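DisA protein (Sorangium cellulosum, PDB 6CCA) probably transfers methyl groups from S-adenosylmethionine to a polyketide carbon, as the gem-dimethylating methyltransferase of the disorazol assembly line. Local coordinates at residues Q80-A85 and T127-T132; E86-L91 and E121-F126; K225-E230 and R299-L304; L253-T258 and P277-Q282. All coordinates share one frame; numbering follows the deposited sequence.

Interaction 1. Residues Q80-A85 and T127-T132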
loop_
_atom_site.group_PDB
_atom_site.type_symbol
_atom_site.label_atom_id
_atom_site.label_comp_id
_atom_site.label_asym_id
_atom_site.label_seq_id
_atom_site.Cartn_x
_atom_site.Cartn_y
_atom_site.Cartn_z
ATOM N N GLN A 80 -5.392 -27.070 -18.083
ATOM C CA GLN A 80 -5.756 -28.230 -17.311
ATOM C C GLN A 80 -4.766 -29.350 -17.389
ATOM O O GLN A 80 -4.688 -30.157 -16.461
ATOM C CB GLN A 80 -7.178 -28.701 -17.672
ATOM C CG GLN A 80 -8.198 -27.699 -17.173
ATOM C CD GLN A 80 -9.513 -27.698 -17.935
ATOM O OE1 GLN A 80 -10.585 -27.902 -17.342
ATOM N NE2 GLN A 80 -9.455 -27.414 -19.225
ATOM N N ARG A 81 -3.921 -29.352 -18.449
ATOM C CA ARG A 81 -3.047 -30.475 -18.719
ATOM C C ARG A 81 -1.659 -29.996 -19.198
ATOM O O ARG A 81 -1.596 -28.981 -19.886
ATOM C CB ARG A 81 -3.704 -31.323 -19.839
ATOM C CG ARG A 81 -4.885 -32.206 -19.368
ATOM C CD ARG A 81 -5.786 -32.720 -20.505
ATOM N NE ARG A 81 -6.694 -31.668 -20.984
ATOM C CZ ARG A 81 -7.895 -31.362 -20.465
ATOM N NH1 ARG A 81 -8.401 -32.029 -19.423
ATOM N NH2 ARG A 81 -8.608 -30.370 -21.002
ATOM N N ALA A 82 -0.616 -30.702 -18.770
ATOM C CA ALA A 82 0.752 -30.572 -19.315
ATOM C C ALA A 82 0.859 -30.852 -20.848
ATOM O O ALA A 82 0.184 -31.760 -21.318
ATOM C CB ALA A 82 1.665 -31.464 -18.551
ATOM N N GLY A 83 1.606 -30.012 -21.622
ATOM C CA GLY A 83 1.954 -30.225 -23.059
ATOM C C GLY A 83 1.028 -29.600 -24.074
ATOM O O GLY A 83 0.992 -29.950 -25.263
ATOM N N SER A 84 0.215 -28.686 -23.612
ATOM C CA SER A 84 -0.735 -28.083 -24.454
ATOM C C SER A 84 -0.182 -26.630 -24.758
ATOM O O SER A 84 0.620 -26.079 -23.953
ATOM C CB SER A 84 -2.077 -28.159 -23.749
ATOM O OG SER A 84 -2.759 -27.002 -23.996
ATOM N N ALA A 85 -0.558 -26.059 -25.916
ATOM C CA ALA A 85 -0.057 -24.768 -26.312
ATOM C C ALA A 85 -1.228 -23.903 -26.653
ATOM O O ALA A 85 -2.235 -24.378 -27.175
ATOM C CB ALA A 85 0.930 -24.890 -27.469
ATOM N N THR A 127 2.146 -25.349 -21.578
ATOM C CA THR A 127 2.083 -25.867 -20.195
ATOM C C THR A 127 3.138 -26.880 -19.994
ATOM O O THR A 127 3.246 -27.882 -20.764
ATOM C CB THR A 127 0.713 -26.513 -19.817
ATOM O OG1 THR A 127 0.263 -27.421 -20.851
ATOM C CG2 THR A 127 -0.321 -25.521 -19.745
ATOM N N SER A 128 3.859 -26.700 -18.913
ATOM C CA SER A 128 4.892 -27.573 -18.521
ATOM C C SER A 128 4.409 -28.778 -17.775
ATOM O O SER A 128 3.233 -28.881 -17.415
ATOM C CB SER A 128 5.871 -26.858 -17.596
ATOM O OG SER A 128 5.505 -26.906 -16.197
ATOM N N GLU A 129 5.376 -29.662 -17.547
ATOM C CA GLU A 129 5.248 -30.872 -16.737
ATOM C C GLU A 129 4.777 -30.679 -15.317
ATOM O O GLU A 129 4.209 -31.607 -14.755
ATOM C CB GLU A 129 6.597 -31.627 -16.695
ATOM C CG GLU A 129 6.860 -32.399 -17.978
ATOM C CD GLU A 129 5.692 -33.319 -18.364
ATOM O OE1 GLU A 129 5.539 -34.385 -17.711
ATOM O OE2 GLU A 129 4.922 -32.990 -19.307
ATOM N N ARG A 130 4.986 -29.489 -14.764
ATOM C CA ARG A 130 4.547 -29.184 -13.409
ATOM C C ARG A 130 3.036 -28.989 -13.338
ATOM O O ARG A 130 2.453 -29.023 -12.254
ATOM C CB ARG A 130 5.262 -27.937 -12.885
ATOM C CG ARG A 130 6.259 -28.215 -11.771
ATOM C CD ARG A 130 6.637 -26.940 -11.036
ATOM N NE ARG A 130 6.175 -26.947 -9.652
ATOM C CZ ARG A 130 5.841 -25.856 -8.970
ATOM N NH1 ARG A 130 5.915 -24.664 -9.544
ATOM N NH2 ARG A 130 5.431 -25.958 -7.713
ATOM N N VAL A 131 2.399 -28.784 -14.489
ATOM C CA VAL A 131 0.959 -28.577 -14.513
ATOM C C VAL A 131 0.217 -29.917 -14.184
ATOM O O VAL A 131 0.382 -30.908 -14.906
ATOM C CB VAL A 131 0.520 -27.971 -15.841
ATOM C CG1 VAL A 131 -0.973 -27.920 -15.991
ATOM C CG2 VAL A 131 1.066 -26.568 -16.003
ATOM N N THR A 132 -0.486 -29.957 -13.051
ATOM C CA THR A 132 -1.408 -31.054 -12.690
ATOM C C THR A 132 -2.764 -30.426 -12.224
ATOM O O THR A 132 -2.849 -29.192 -12.155
ATOM C CB THR A 132 -0.826 -31.897 -11.565
ATOM O OG1 THR A 132 -0.779 -31.128 -10.361
ATOM C CG2 THR A 132 0.612 -32.393 -11.898
#

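Interaction 2. Residues E86-L91 and E121-F126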
loop_
_atom_site.group_PDB
_atom_site.type_symbol
_atom_site.label_atom_id
_atom_site.label_comp_id
_atom_site.label_asym_id
_atom_site.label_seq_id
_atom_site.Cartn_x
_atom_site.Cartn_y
_atom_site.Cartn_z
ATOM N N GLU A 86 -1.127 -22.637 -26.299
ATOM C CA GLU A 86 -2.221 -21.684 -26.524
ATOM C C GLU A 86 -1.601 -20.412 -27.051
ATOM O O GLU A 86 -0.426 -20.141 -26.834
ATOM C CB GLU A 86 -2.912 -21.301 -25.199
ATOM C CG GLU A 86 -3.468 -22.436 -24.328
ATOM C CD GLU A 86 -4.808 -22.904 -24.827
ATOM O OE1 GLU A 86 -5.426 -22.140 -25.612
ATOM O OE2 GLU A 86 -5.221 -24.030 -24.453
ATOM N N SER A 87 -2.397 -19.662 -27.778
ATOM C CA SER A 87 -2.100 -18.289 -28.008
ATOM C C SER A 87 -2.674 -17.481 -26.822
ATOM O O SER A 87 -3.874 -17.511 -26.592
ATOM C CB SER A 87 -2.758 -17.830 -29.300
ATOM O OG SER A 87 -3.039 -16.443 -29.255
ATOM N N ALA A 88 -1.804 -16.712 -26.162
ATOM C CA ALA A 88 -2.192 -15.706 -25.173
ATOM C C ALA A 88 -3.315 -14.803 -25.661
ATOM O O ALA A 88 -4.305 -14.592 -24.943
ATOM C CB ALA A 88 -0.994 -14.868 -24.764
ATOM N N ALA A 89 -3.182 -14.287 -26.887
ATOM C CA ALA A 89 -4.186 -13.389 -27.429
ATOM C C ALA A 89 -5.512 -14.113 -27.632
ATOM O O ALA A 89 -6.577 -13.562 -27.286
ATOM C CB ALA A 89 -3.699 -12.748 -28.718
ATOM N N THR A 90 -5.451 -15.344 -28.133
ATOM C CA THR A 90 -6.653 -16.122 -28.360
ATOM C C THR A 90 -7.343 -16.523 -27.069
ATOM O O THR A 90 -8.566 -16.393 -26.916
ATOM C CB THR A 90 -6.319 -17.427 -29.085
ATOM O OG1 THR A 90 -5.698 -17.109 -30.327
ATOM C CG2 THR A 90 -7.576 -18.219 -29.345
ATOM N N LEU A 91 -6.545 -17.015 -26.143
ATOM C CA LEU A 91 -7.035 -17.368 -24.829
ATOM C C LEU A 91 -7.717 -16.209 -24.118
ATOM O O LEU A 91 -8.762 -16.379 -23.609
ATOM C CB LEU A 91 -5.901 -17.898 -23.990
ATOM C CG LEU A 91 -6.204 -18.451 -22.612
ATOM C CD1 LEU A 91 -7.112 -19.645 -22.699
ATOM C CD2 LEU A 91 -4.951 -18.765 -21.851
ATOM N N GLU A 121 6.870 -17.887 -25.075
ATOM C CA GLU A 121 7.738 -17.524 -26.185
ATOM C C GLU A 121 6.891 -16.585 -27.036
ATOM O O GLU A 121 6.063 -16.998 -27.827
ATOM C CB GLU A 121 8.113 -18.815 -26.936
ATOM C CG GLU A 121 9.431 -18.755 -27.616
ATOM C CD GLU A 121 9.600 -19.940 -28.562
ATOM O OE1 GLU A 121 9.998 -19.663 -29.691
ATOM O OE2 GLU A 121 9.294 -21.118 -28.176
ATOM N N GLY A 122 7.001 -15.286 -26.777
ATOM C CA GLY A 122 6.091 -14.356 -27.421
ATOM C C GLY A 122 4.664 -14.679 -27.051
ATOM O O GLY A 122 4.385 -14.917 -25.881
ATOM N N ASP A 123 3.770 -14.759 -28.026
ATOM C CA ASP A 123 2.373 -15.047 -27.803
ATOM C C ASP A 123 2.111 -16.489 -27.450
ATOM O O ASP A 123 1.012 -16.851 -27.173
ATOM C CB ASP A 123 1.581 -14.690 -29.053
ATOM C CG ASP A 123 0.132 -15.019 -28.957
ATOM O OD1 ASP A 123 -0.615 -14.327 -28.271
ATOM O OD2 ASP A 123 -0.289 -15.948 -29.602
ATOM N N ARG A 124 3.141 -17.307 -27.480
ATOM C CA ARG A 124 2.965 -18.723 -27.303
ATOM C C ARG A 124 3.179 -19.256 -25.899
ATOM O O ARG A 124 4.234 -19.163 -25.340
ATOM C CB ARG A 124 3.807 -19.516 -28.287
ATOM C CG ARG A 124 3.594 -20.986 -28.132
ATOM C CD ARG A 124 4.040 -21.772 -29.329
ATOM N NE ARG A 124 4.615 -23.010 -28.862
ATOM C CZ ARG A 124 4.171 -24.216 -29.133
ATOM N NH1 ARG A 124 3.166 -24.409 -29.973
ATOM N NH2 ARG A 124 4.784 -25.235 -28.587
ATOM N N LEU A 125 2.134 -19.881 -25.398
ATOM C CA LEU A 125 2.086 -20.435 -24.077
ATOM C C LEU A 125 2.127 -21.945 -24.127
ATOM O O LEU A 125 1.414 -22.529 -24.861
ATOM C CB LEU A 125 0.798 -19.992 -23.404
ATOM C CG LEU A 125 0.515 -18.512 -23.457
ATOM C CD1 LEU A 125 -0.830 -18.161 -22.877
ATOM C CD2 LEU A 125 1.620 -17.713 -22.813
ATOM N N PHE A 126 2.970 -22.545 -23.335
ATOM C CA PHE A 126 3.121 -23.970 -23.321
ATOM C C PHE A 126 3.052 -24.411 -21.877
ATOM O O PHE A 126 3.856 -23.957 -21.033
ATOM C CB PHE A 126 4.479 -24.381 -23.891
ATOM C CG PHE A 126 4.620 -25.875 -24.059
ATOM C CD1 PHE A 126 3.841 -26.548 -24.977
ATOM C CD2 PHE A 126 5.515 -26.591 -23.290
ATOM C CE1 PHE A 126 3.980 -27.935 -25.124
ATOM C CE2 PHE A 126 5.627 -27.956 -23.404
ATOM C CZ PHE A 126 4.896 -28.619 -24.348
#

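Interaction 3. Residues K225-E230 and R299-L304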
loop_
_atom_site.group_PDB
_atom_site.type_symbol
_atom_site.label_atom_id
_atom_site.label_comp_id
_atom_site.label_asym_id
_atom_site.label_seq_id
_atom_site.Cartn_x
_atom_site.Cartn_y
_atom_site.Cartn_z
ATOM N N LYS A 225 0.068 25.619 16.749
ATOM C CA LYS A 225 -0.153 24.172 16.585
ATOM C C LYS A 225 0.744 23.506 15.565
ATOM O O LYS A 225 1.252 24.157 14.659
ATOM C CB LYS A 225 -1.602 23.917 16.237
ATOM C CG LYS A 225 -2.499 24.352 17.416
ATOM C CD LYS A 225 -3.879 23.857 17.279
ATOM C CE LYS A 225 -4.653 24.296 18.529
ATOM N NZ LYS A 225 -6.019 24.599 18.053
ATOM N N ILE A 226 0.870 22.190 15.724
ATOM C CA ILE A 226 1.470 21.316 14.745
ATOM C C ILE A 226 0.298 20.733 13.937
ATOM O O ILE A 226 -0.721 20.363 14.562
ATOM C CB ILE A 226 2.203 20.141 15.406
ATOM C CG1 ILE A 226 3.431 20.591 16.230
ATOM C CG2 ILE A 226 2.658 19.168 14.335
ATOM C CD1 ILE A 226 4.486 21.234 15.392
ATOM N N THR A 227 0.438 20.745 12.603
ATOM C CA THR A 227 -0.641 20.360 11.694
ATOM C C THR A 227 -0.219 19.173 10.862
ATOM O O THR A 227 0.773 19.247 10.138
ATOM C CB THR A 227 -1.013 21.529 10.765
ATOM O OG1 THR A 227 -1.260 22.675 11.560
ATOM C CG2 THR A 227 -2.290 21.247 10.008
ATOM N N ILE A 228 -0.988 18.084 10.955
ATOM C CA ILE A 228 -0.640 16.860 10.232
ATOM C C ILE A 228 -1.741 16.591 9.239
ATOM O O ILE A 228 -2.909 16.773 9.570
ATOM C CB ILE A 228 -0.540 15.726 11.234
ATOM C CG1 ILE A 228 0.510 16.063 12.287
ATOM C CG2 ILE A 228 -0.373 14.380 10.531
ATOM C CD1 ILE A 228 0.617 15.034 13.410
ATOM N N LEU A 229 -1.379 16.254 8.025
ATOM C CA LEU A 229 -2.339 15.856 6.997
ATOM C C LEU A 229 -2.218 14.373 6.752
ATOM O O LEU A 229 -1.142 13.915 6.460
ATOM C CB LEU A 229 -2.046 16.622 5.730
ATOM C CG LEU A 229 -2.682 16.125 4.423
ATOM C CD1 LEU A 229 -4.157 16.425 4.545
ATOM C CD2 LEU A 229 -2.097 16.844 3.233
ATOM N N GLU A 230 -3.322 13.637 6.809
ATOM C CA GLU A 230 -3.360 12.311 6.288
ATOM C C GLU A 230 -4.076 12.301 4.952
ATOM O O GLU A 230 -5.216 12.737 4.837
ATOM C CB GLU A 230 -4.041 11.321 7.217
ATOM C CG GLU A 230 -4.016 9.916 6.663
ATOM C CD GLU A 230 -4.503 8.826 7.633
ATOM O OE1 GLU A 230 -5.109 9.163 8.691
ATOM O OE2 GLU A 230 -4.309 7.633 7.233
ATOM N N ARG A 299 1.228 24.645 4.878
ATOM C CA ARG A 299 0.380 24.579 6.018
ATOM C C ARG A 299 0.695 23.450 6.972
ATOM O O ARG A 299 0.343 23.495 8.091
ATOM C CB ARG A 299 -1.058 24.426 5.587
ATOM C CG ARG A 299 -1.901 25.360 6.416
ATOM C CD ARG A 299 -3.277 24.878 6.719
ATOM N NE ARG A 299 -3.514 24.854 8.135
ATOM C CZ ARG A 299 -4.693 24.968 8.662
ATOM N NH1 ARG A 299 -5.736 25.152 7.877
ATOM N NH2 ARG A 299 -4.825 24.878 9.954
ATOM N N PHE A 300 1.341 22.431 6.454
ATOM C CA PHE A 300 1.475 21.178 7.140
ATOM C C PHE A 300 2.868 20.867 7.591
ATOM O O PHE A 300 3.762 20.984 6.840
ATOM C CB PHE A 300 0.958 20.058 6.238
ATOM C CG PHE A 300 -0.499 20.152 5.995
ATOM C CD1 PHE A 300 -1.381 19.846 6.979
ATOM C CD2 PHE A 300 -0.972 20.665 4.837
ATOM C CE1 PHE A 300 -2.712 19.991 6.799
ATOM C CE2 PHE A 300 -2.319 20.801 4.640
ATOM C CZ PHE A 300 -3.176 20.463 5.633
ATOM N N ASP A 301 2.982 20.423 8.836
ATOM C CA ASP A 301 4.263 20.001 9.369
ATOM C C ASP A 301 4.588 18.599 8.882
ATOM O O ASP A 301 5.757 18.234 8.749
ATOM C CB ASP A 301 4.177 20.016 10.865
ATOM C CG ASP A 301 4.008 21.448 11.404
ATOM O OD1 ASP A 301 5.052 22.145 11.525
ATOM O OD2 ASP A 301 2.865 21.903 11.537
ATOM N N VAL A 302 3.554 17.770 8.735
ATOM C CA VAL A 302 3.718 16.328 8.359
ATOM C C VAL A 302 2.596 15.971 7.419
ATOM O O VAL A 302 1.451 16.383 7.634
ATOM C CB VAL A 302 3.633 15.363 9.595
ATOM C CG1 VAL A 302 3.835 13.902 9.209
ATOM C CG2 VAL A 302 4.616 15.736 10.667
ATOM N N VAL A 303 2.941 15.231 6.371
ATOM C CA VAL A 303 1.980 14.538 5.569
ATOM C C VAL A 303 2.180 13.038 5.729
ATOM O O VAL A 303 3.297 12.540 5.502
ATOM C CB VAL A 303 2.077 14.909 4.119
ATOM C CG1 VAL A 303 1.104 14.129 3.272
ATOM C CG2 VAL A 303 1.766 16.362 3.904
ATOM N N LEU A 304 1.113 12.321 6.074
ATOM C CA LEU A 304 1.111 10.867 6.230
ATOM C C LEU A 304 0.325 10.219 5.101
ATOM O O LEU A 304 -0.811 10.629 4.779
ATOM C CB LEU A 304 0.412 10.499 7.558
ATOM C CG LEU A 304 0.044 9.017 7.716
ATOM C CD1 LEU A 304 1.344 8.212 7.807
ATOM C CD2 LEU A 304 -0.751 8.855 8.982
HETATM O O HOH W 1 0.972 24.274 11.879
#

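Interaction 4. Residues L253-T258 and P277-Q282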
loop_
_atom_site.group_PDB
_atom_site.type_symbol
_atom_site.label_atom_id
_atom_site.label_comp_id
_atom_site.label_asym_id
_atom_site.label_seq_id
_atom_site.Cartn_x
_atom_site.Cartn_y
_atom_site.Cartn_z
ATOM N N LEU A 253 -2.296 20.367 18.493
ATOM C CA LEU A 253 -2.382 19.597 17.276
ATOM C C LEU A 253 -3.629 19.933 16.467
ATOM O O LEU A 253 -4.729 20.115 17.027
ATOM C CB LEU A 253 -2.317 18.120 17.688
ATOM C CG LEU A 253 -2.543 17.078 16.618
ATOM C CD1 LEU A 253 -1.361 17.107 15.679
ATOM C CD2 LEU A 253 -2.665 15.740 17.302
ATOM N N GLU A 254 -3.463 20.038 15.148
ATOM C CA GLU A 254 -4.573 19.890 14.215
ATOM C C GLU A 254 -4.284 18.722 13.241
ATOM O O GLU A 254 -3.214 18.681 12.625
ATOM C CB GLU A 254 -4.774 21.112 13.382
ATOM C CG GLU A 254 -4.818 22.430 14.068
ATOM C CD GLU A 254 -4.778 23.504 13.016
ATOM O OE1 GLU A 254 -3.647 23.984 12.612
ATOM O OE2 GLU A 254 -5.882 23.684 12.488
ATOM N N TYR A 255 -5.243 17.822 13.056
ATOM C CA TYR A 255 -5.077 16.709 12.179
ATOM C C TYR A 255 -6.155 16.759 11.070
ATOM O O TYR A 255 -7.341 16.894 11.345
ATOM C CB TYR A 255 -5.183 15.451 12.994
ATOM C CG TYR A 255 -4.849 14.154 12.311
ATOM C CD1 TYR A 255 -5.731 13.518 11.437
ATOM C CD2 TYR A 255 -3.644 13.506 12.603
ATOM C CE1 TYR A 255 -5.411 12.295 10.831
ATOM C CE2 TYR A 255 -3.289 12.310 12.005
ATOM C CZ TYR A 255 -4.173 11.682 11.130
ATOM O OH TYR A 255 -3.777 10.470 10.561
ATOM N N PHE A 256 -5.720 16.754 9.823
ATOM C CA PHE A 256 -6.613 16.738 8.696
ATOM C C PHE A 256 -6.781 15.305 8.170
ATOM O O PHE A 256 -5.859 14.679 7.603
ATOM C CB PHE A 256 -6.105 17.654 7.607
ATOM C CG PHE A 256 -6.404 19.112 7.846
ATOM C CD1 PHE A 256 -5.737 19.817 8.851
ATOM C CD2 PHE A 256 -7.369 19.762 7.092
ATOM C CE1 PHE A 256 -6.037 21.163 9.106
ATOM C CE2 PHE A 256 -7.652 21.130 7.315
ATOM C CZ PHE A 256 -7.031 21.795 8.351
ATOM N N TYR A 257 -7.991 14.784 8.379
ATOM C CA TYR A 257 -8.454 13.514 7.839
ATOM C C TYR A 257 -9.030 13.753 6.426
ATOM O O TYR A 257 -10.061 14.424 6.289
ATOM C CB TYR A 257 -9.511 12.949 8.808
ATOM C CG TYR A 257 -10.100 11.592 8.474
ATOM C CD1 TYR A 257 -10.801 11.352 7.329
ATOM C CD2 TYR A 257 -9.972 10.546 9.352
ATOM C CE1 TYR A 257 -11.363 10.093 7.066
ATOM C CE2 TYR A 257 -10.566 9.331 9.105
ATOM C CZ TYR A 257 -11.259 9.128 7.963
ATOM O OH TYR A 257 -11.782 7.855 7.756
ATOM N N THR A 258 -8.338 13.286 5.396
ATOM C CA THR A 258 -8.706 13.593 4.027
ATOM C C THR A 258 -8.710 12.366 3.199
ATOM O O THR A 258 -8.071 11.356 3.563
ATOM C CB THR A 258 -7.789 14.656 3.337
ATOM O OG1 THR A 258 -6.605 14.052 2.882
ATOM C CG2 THR A 258 -7.500 15.798 4.232
ATOM N N PRO A 277 -11.870 16.159 18.700
ATOM C CA PRO A 277 -12.270 17.449 18.179
ATOM C C PRO A 277 -11.167 18.175 17.505
ATOM O O PRO A 277 -11.428 19.091 16.754
ATOM C CB PRO A 277 -12.701 18.244 19.445
ATOM C CG PRO A 277 -12.772 17.244 20.572
ATOM C CD PRO A 277 -11.816 16.131 20.184
ATOM N N PHE A 278 -9.924 17.742 17.695
ATOM C CA PHE A 278 -8.806 18.341 16.954
ATOM C C PHE A 278 -8.719 17.974 15.408
ATOM O O PHE A 278 -7.819 18.452 14.697
ATOM C CB PHE A 278 -7.488 18.038 17.674
ATOM C CG PHE A 278 -7.143 16.575 17.768
ATOM C CD1 PHE A 278 -7.556 15.818 18.847
ATOM C CD2 PHE A 278 -6.392 15.948 16.802
ATOM C CE1 PHE A 278 -7.230 14.473 18.985
ATOM C CE2 PHE A 278 -6.065 14.581 16.917
ATOM C CZ PHE A 278 -6.469 13.837 18.011
ATOM N N VAL A 279 -9.557 17.056 14.946
ATOM C CA VAL A 279 -9.531 16.606 13.551
ATOM C C VAL A 279 -10.474 17.416 12.702
ATOM O O VAL A 279 -11.616 17.668 13.157
ATOM C CB VAL A 279 -9.941 15.145 13.463
ATOM C CG1 VAL A 279 -9.953 14.672 11.994
ATOM C CG2 VAL A 279 -9.054 14.306 14.398
ATOM N N THR A 280 -9.987 17.869 11.529
ATOM C CA THR A 280 -10.756 18.473 10.461
ATOM C C THR A 280 -10.905 17.441 9.354
ATOM O O THR A 280 -9.949 16.792 8.982
ATOM C CB THR A 280 -10.054 19.752 9.994
ATOM O OG1 THR A 280 -10.040 20.637 11.092
ATOM C CG2 THR A 280 -10.740 20.477 8.805
ATOM N N PHE A 281 -12.103 17.279 8.829
ATOM C CA PHE A 281 -12.377 16.285 7.825
ATOM C C PHE A 281 -12.690 17.037 6.552
ATOM O O PHE A 281 -13.604 17.918 6.538
ATOM C CB PHE A 281 -13.596 15.454 8.266
ATOM C CG PHE A 281 -13.418 14.741 9.549
ATOM C CD1 PHE A 281 -13.560 15.354 10.758
ATOM C CD2 PHE A 281 -13.040 13.399 9.535
ATOM C CE1 PHE A 281 -13.357 14.653 11.935
ATOM C CE2 PHE A 281 -12.848 12.734 10.705
ATOM C CZ PHE A 281 -13.010 13.338 11.906
ATOM N N GLN A 282 -11.956 16.735 5.480
ATOM C CA GLN A 282 -12.018 17.527 4.233
ATOM C C GLN A 282 -11.537 16.671 3.078
ATOM O O GLN A 282 -10.456 16.057 3.162
ATOM C CB GLN A 282 -11.073 18.743 4.384
ATOM C CG GLN A 282 -11.152 19.822 3.307
ATOM C CD GLN A 282 -10.492 21.168 3.743
ATOM O OE1 GLN A 282 -10.335 21.457 4.924
ATOM N NE2 GLN A 282 -10.133 21.982 2.766
#

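Interaction 1. Residues Q80-A85 and T127-T132
Two loops continue the antiparallel pairing of strands 85-87 and 124-127 in a small three-stranded sheet, and Thr127 meets the bend of residues 81-84. Thr127 carries the contact. Its hydroxyl OG1 donates to Arg81 O at 2.6 Å, in the carbonyl plane and on a lone pair. The same OG1 accepts the N-H of Ser84 at 3.0 Å, a nearly straight bond of 166°. OG1 sits between its own backbone N and carbonyl carbon (chi1 47°), and this turns it into the bend. The backbone of Thr127 adds two bonds. Thr127 N donates to Ser84 O at 2.9 Å, and Thr127 O takes the N-H of Gly83 at 2.8 Å. Gly83 has a positive phi of 93°, which suits glycine. Beyond the strand, Ala82 CB rests 3.2 Å from Ser128 O. The same carbonyl accepts from Val131 N and closes a type I beta turn. Val131 CG1 lies 3.9 Å from Arg81 C. Ser128 OG accepts from Arg130 N in an ST turn and also bonds Gly116 O. The contact lies beyond helix 55-75, whose Gln74 touches Gln80 and Val131, and the chain runs on from it toward helix 135-146.

Interaction 2. Residues E86-L91 and E121-F126
This is an antiparallel strand pairing that runs straight into a capped helix start, in the small three-stranded sheet where strand 124-127 lies between 85-87 and 118-121. Glu86 and Leu125 form a hydrogen-bonded pair. Glu86 N donates to Leu125 O and Leu125 N donates to Glu86 O, each at 2.9 Å. Ser87 and Arg124 follow as a non-hydrogen-bonded pair. Strand 124-127 is joined to strand 118-121 by a type II' turn from Glu121 to Arg124, with Gly122 at positive phi. Asp123 of that turn meets the start of helix 88-95. Its backbone O accepts from Ala88 N at 3.0 Å. Its carboxylate reaches further, with CG anti to the backbone N (chi1 177°), and takes the N-H of Ala89 on OD1 at 2.9 Å. An early helix N-H is thus satisfied from outside the helix. On the face of Glu86 and Leu125, Leu125 CD1 lies against Ala88 CA at 3.6 Å and approaches Leu91 CD2. Leu109 of helix 102-114 also touches Ala88 and Leu125, so that helix packs on the same side chains. The Glu86 carboxylate forms a salt bridge with Arg94 through OE1. Ser87 is the N-cap of the helix. Its OG accepts from Thr90 N at 2.9 Å and donates to the syn lone pair of Asp123 OD2 at 2.8 Å.

Interaction 3. Residues K225-E230 and R299-L304
Asp301, at a corner of the chain just before strand 302-304 pairs, reaches from CB to its tip over the start of the parallel strand 226-230. The sheet is mainly parallel, in a fold consistent with the Rossmann-like class I methyltransferases. Asp301 CB lies 3.9 Å from Ile226 CG2, the two side chains crossing at about a right angle. CG stands beside the backbone N and anti to the carbonyl carbon (chi1 -66°), which brings the carboxylate back over Ile226 and Thr227. OD1 passes near Ile226 CD1 and pairs with Arg216. OD2 takes the N-H of Thr227 at 2.9 Å, on its anti side and 25° out of the carboxylate plane. OD2 also forms a salt bridge with Lys327. These two positive partners would favour the charged form of the buried acid. A water lies within hydrogen-bonding distance of Lys225 O, Thr227 OG1 and Asp301 OD2; the hydroxyl also bonds Glu254.

Regular pairing follows the corner. Asp301 N donates to Thr227 O, while Val302 N makes only a weak bond to the same oxygen. Leu229 N then bonds Val302 O at 2.9 Å, and Leu304 N bonds Leu229 O at 2.8 Å. Ile228 with Val302 and Glu230 with Leu304 share one face, where Val302 and Leu304 touch Leu209 and Val205 of helix 196-216. Leu229 and Val303 lie side by side on the other. Glu230 OE1 bonds Tyr255 and Thr239. Phe300 is met obliquely by Thr227 CG2. Leu229 CB lies over its ring in a CH-pi contact, 3.7 Å from the centroid and 20° off the normal.

Interaction 4. Residues L253-T258 and P277-Q282
Tyr255 O accepts the N-H of Thr280 at 2.8 Å, the shortest bond between these two parallel strands. The same oxygen is approached by the CA-H of Val279. Three more backbone bonds continue the pairing. Tyr255 N donates to Phe278 O, Tyr257 N to Thr280 O at 2.9 Å, and Gln282 N to Tyr257 O at 3.1 Å.

Aromatic rings lie on both faces. Phe256 and Thr280 lie side by side on one of them. Thr280 CB sits over a face of the Phe256 ring, 3.9 Å from its centroid and 14° off the normal, a CH-pi contact. Gln282 OE1 comes to the edge of that ring, 3.6 Å from CE2, while its NE2 bonds Gln293 O. On the other face, Tyr257 and Phe281 meet obliquely, with planes at 43°. Phe281 CE2 lies over one face of the Tyr257 ring. Val279 CG1 packs against Tyr257 CB at 3.6 Å and also lies over a face of the Phe281 ring. At the start of the pairing, Phe278 CG sits between its backbone N and carbonyl carbon (chi1 62°). This sets the ring against Leu253, whose CD2 is 3.6 Å from Phe278 CE2. Tyr272 of helix 262-272 touches Tyr257 and Phe281. Strand 253-257, helix 262-272 and strand 279-281 form a beta-alpha-beta unit, consistent with the Rossmann-like fold of class I methyltransferases.

Overall arrangement
The four contacts fall into two groups on opposite sides of the chain's centre. Interaction 2 lies in the small sheet and interaction 1 in the loops that adjoin it; their centres are 13 Å apart. Interaction 2 is nested inside the loop closed by interaction 1. Interactions 3 and 4 share the large methyltransferase sheet, with centres 9 Å apart, and interaction 4 is nested inside the loop closed by interaction 3. There strand 253-257 pairs with both 226-231 and 279-281. Glu230 O lies 2.7 Å from Thr258 OG1, a probable hydrogen bond. Interactions 1 and 3 have centres about 55 Å apart. In related class I enzymes S-adenosylmethionine binds at the C-terminal ends of such strands, so interactions 3 and 4 are probably nearer the cofactor site.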